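Side-chain contact in unsaturated glucuronyl hydrolase (Streptococcus agalactiae, PDB 2ZZR), which hydrolyses unsaturated hyaluronate, chondroitin and heparin disaccharides, releasing the unsaturated uronic acid from the sugar it is linked to: residues L98-L101 with N102-N105. Sequence-based numbering, arbitrary orientation.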
ATOM      1  N   LEU A  98       8.446  17.901   9.512  1.00 18.82           N
ATOM      2  CA  LEU A  98       8.112  19.308   9.737  1.00 19.03           C
ATOM      3  C   LEU A  98       7.413  19.918   8.518  1.00 18.78           C
ATOM      4  O   LEU A  98       6.485  20.720   8.666  1.00 18.81           O
ATOM      5  CB  LEU A  98       9.353  20.113  10.140  1.00 19.83           C
ATOM      6  CG  LEU A  98       9.940  19.768  11.522  1.00 20.64           C
ATOM      7  CD1 LEU A  98      11.194  20.599  11.815  1.00 21.82           C
ATOM      8  CD2 LEU A  98       8.912  19.949  12.624  1.00 21.47           C
ATOM      9  N   SER A  99       7.850  19.504   7.328  1.00 18.42           N
ATOM     10  CA  SER A  99       7.204  19.875   6.069  1.00 18.55           C
ATOM     11  C   SER A  99       5.764  19.363   6.008  1.00 18.18           C
ATOM     12  O   SER A  99       4.863  20.083   5.578  1.00 17.92           O
ATOM     13  CB  SER A  99       8.008  19.347   4.877  1.00 18.71           C
ATOM     14  OG  SER A  99       7.335  19.584   3.649  1.00 19.56           O
ATOM     15  N   PHE A 100       5.548  18.117   6.428  1.00 17.92           N
ATOM     16  CA  PHE A 100       4.188  17.570   6.502  1.00 17.83           C
ATOM     17  C   PHE A 100       3.312  18.322   7.504  1.00 17.86           C
ATOM     18  O   PHE A 100       2.130  18.547   7.256  1.00 18.17           O
ATOM     19  CB  PHE A 100       4.212  16.061   6.793  1.00 17.48           C
ATOM     20  CG  PHE A 100       4.594  15.229   5.602  1.00 17.18           C
ATOM     21  CD1 PHE A 100       5.848  14.637   5.520  1.00 15.96           C
ATOM     22  CD2 PHE A 100       3.700  15.049   4.549  1.00 16.56           C
ATOM     23  CE1 PHE A 100       6.214  13.874   4.416  1.00 15.79           C
ATOM     24  CE2 PHE A 100       4.052  14.293   3.438  1.00 15.84           C
ATOM     25  CZ  PHE A 100       5.311  13.703   3.367  1.00 16.26           C
ATOM     26  N   LEU A 101       3.896  18.718   8.631  1.00 18.66           N
ATOM     27  CA  LEU A 101       3.190  19.548   9.598  1.00 19.07           C
ATOM     28  C   LEU A 101       2.797  20.889   8.974  1.00 19.24           C
ATOM     29  O   LEU A 101       1.671  21.358   9.158  1.00 19.18           O
ATOM     30  CB  LEU A 101       4.038  19.757  10.860  1.00 19.23           C
ATOM     31  CG  LEU A 101       3.406  20.506  12.045  1.00 19.16           C
ATOM     32  CD1 LEU A 101       1.967  20.078  12.353  1.00 20.03           C
ATOM     33  CD2 LEU A 101       4.281  20.351  13.281  1.00 19.77           C
ATOM     34  N   ASN A 102       3.720  21.495   8.232  1.00 19.90           N
ATOM     35  CA  ASN A 102       3.412  22.727   7.499  1.00 20.36           C
ATOM     36  C   ASN A 102       2.270  22.528   6.498  1.00 20.21           C
ATOM     37  O   ASN A 102       1.369  23.368   6.382  1.00 19.99           O
ATOM     38  CB  ASN A 102       4.647  23.253   6.770  1.00 20.85           C
ATOM     39  CG  ASN A 102       4.348  24.504   5.953  1.00 22.89           C
ATOM     40  OD1 ASN A 102       4.124  24.434   4.743  1.00 25.53           O
ATOM     41  ND2 ASN A 102       4.314  25.648   6.621  1.00 24.62           N
ATOM     42  N   ARG A 103       2.320  21.404   5.786  1.00 20.01           N
ATOM     43  CA  ARG A 103       1.331  21.083   4.758  1.00 19.90           C
ATOM     44  C   ARG A 103      -0.094  20.974   5.315  1.00 20.04           C
ATOM     45  O   ARG A 103      -1.045  21.474   4.701  1.00 20.19           O
ATOM     46  CB  ARG A 103       1.734  19.805   4.013  1.00 19.53           C
ATOM     47  CG  ARG A 103       0.859  19.507   2.803  1.00 18.90           C
ATOM     48  CD  ARG A 103       1.380  18.332   2.010  1.00 17.87           C
ATOM     49  NE  ARG A 103       0.464  17.987   0.922  1.00 16.41           N
ATOM     50  CZ  ARG A 103       0.649  16.988   0.065  1.00 16.52           C
ATOM     51  NH1 ARG A 103       1.734  16.217   0.137  1.00 15.50           N
ATOM     52  NH2 ARG A 103      -0.257  16.761  -0.878  1.00 16.49           N
ATOM     53  N   ILE A 104      -0.248  20.328   6.471  1.00 20.26           N
ATOM     54  CA  ILE A 104      -1.577  20.210   7.080  1.00 20.55           C
ATOM     55  C   ILE A 104      -2.028  21.517   7.756  1.00 20.99           C
ATOM     56  O   ILE A 104      -3.192  21.906   7.644  1.00 21.18           O
ATOM     57  CB  ILE A 104      -1.728  18.943   8.001  1.00 20.35           C
ATOM     58  CG1 ILE A 104      -3.157  18.812   8.542  1.00 20.44           C
ATOM     59  CG2 ILE A 104      -0.714  18.936   9.146  1.00 20.56           C
ATOM     60  CD1 ILE A 104      -4.205  18.511   7.488  1.00 22.08           C
ATOM     61  N   ASN A 105      -1.097  22.195   8.426  1.00 21.44           N
ATOM     62  CA  ASN A 105      -1.390  23.482   9.055  1.00 21.97           C
ATOM     63  C   ASN A 105      -1.977  24.469   8.054  1.00 22.07           C
ATOM     64  O   ASN A 105      -2.922  25.200   8.367  1.00 22.40           O
ATOM     65  CB  ASN A 105      -0.135  24.063   9.713  1.00 21.88           C
ATOM     66  CG  ASN A 105       0.112  23.495  11.098  1.00 23.04           C
ATOM     67  OD1 ASN A 105      -0.766  22.860  11.687  1.00 24.51           O
ATOM     68  ND2 ASN A 105       1.304  23.739  11.637  1.00 23.16           N
TER
HETATM   69  O   HOH W   1       4.794  21.915   3.299  1.00 28.75           O
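The F100 ring and the R103 guanidinium meet obliquely, with CE2 of F100 4.5 Å from NH1 of R103. The ring also packs edge-to-face with Y119 of helix 115-130. R103 runs out fully extended, its CG anti to the backbone N (chi1 -172°). This carries the guanidinium to the carbonyls of E67, I108 and A109 and the side chain of N65, so all three of its nitrogens are hydrogen-bonded. The side chains of L101 and N105 cross at a slant. ND2 of N105 lies 3.8 Å from CD1 of L101, and its OD1 accepts a hydrogen bond from NZ of K141. The same CD1 of L101 lies 4.3 Å from CG2 of I104, a loose apolar contact. Water 1 donates to S99 O at 2.9 Å and to N102 OD1 at 3.0 Å, tying the exposed amide to the backbone. Four i to i+4 backbone hydrogen bonds hold the turns, the last from N105 N to L101 O at 3.0 Å. These are the last turns of helix 87-105, with F100, R103 and I104 buried against helix 115-130 and L98, N102 and N105 exposed. The helix belongs to the alpha barrel of this family 88 hydrolase, and R103 lies about 8 Å, side chain to side chain, from D114, probably the nucleophile.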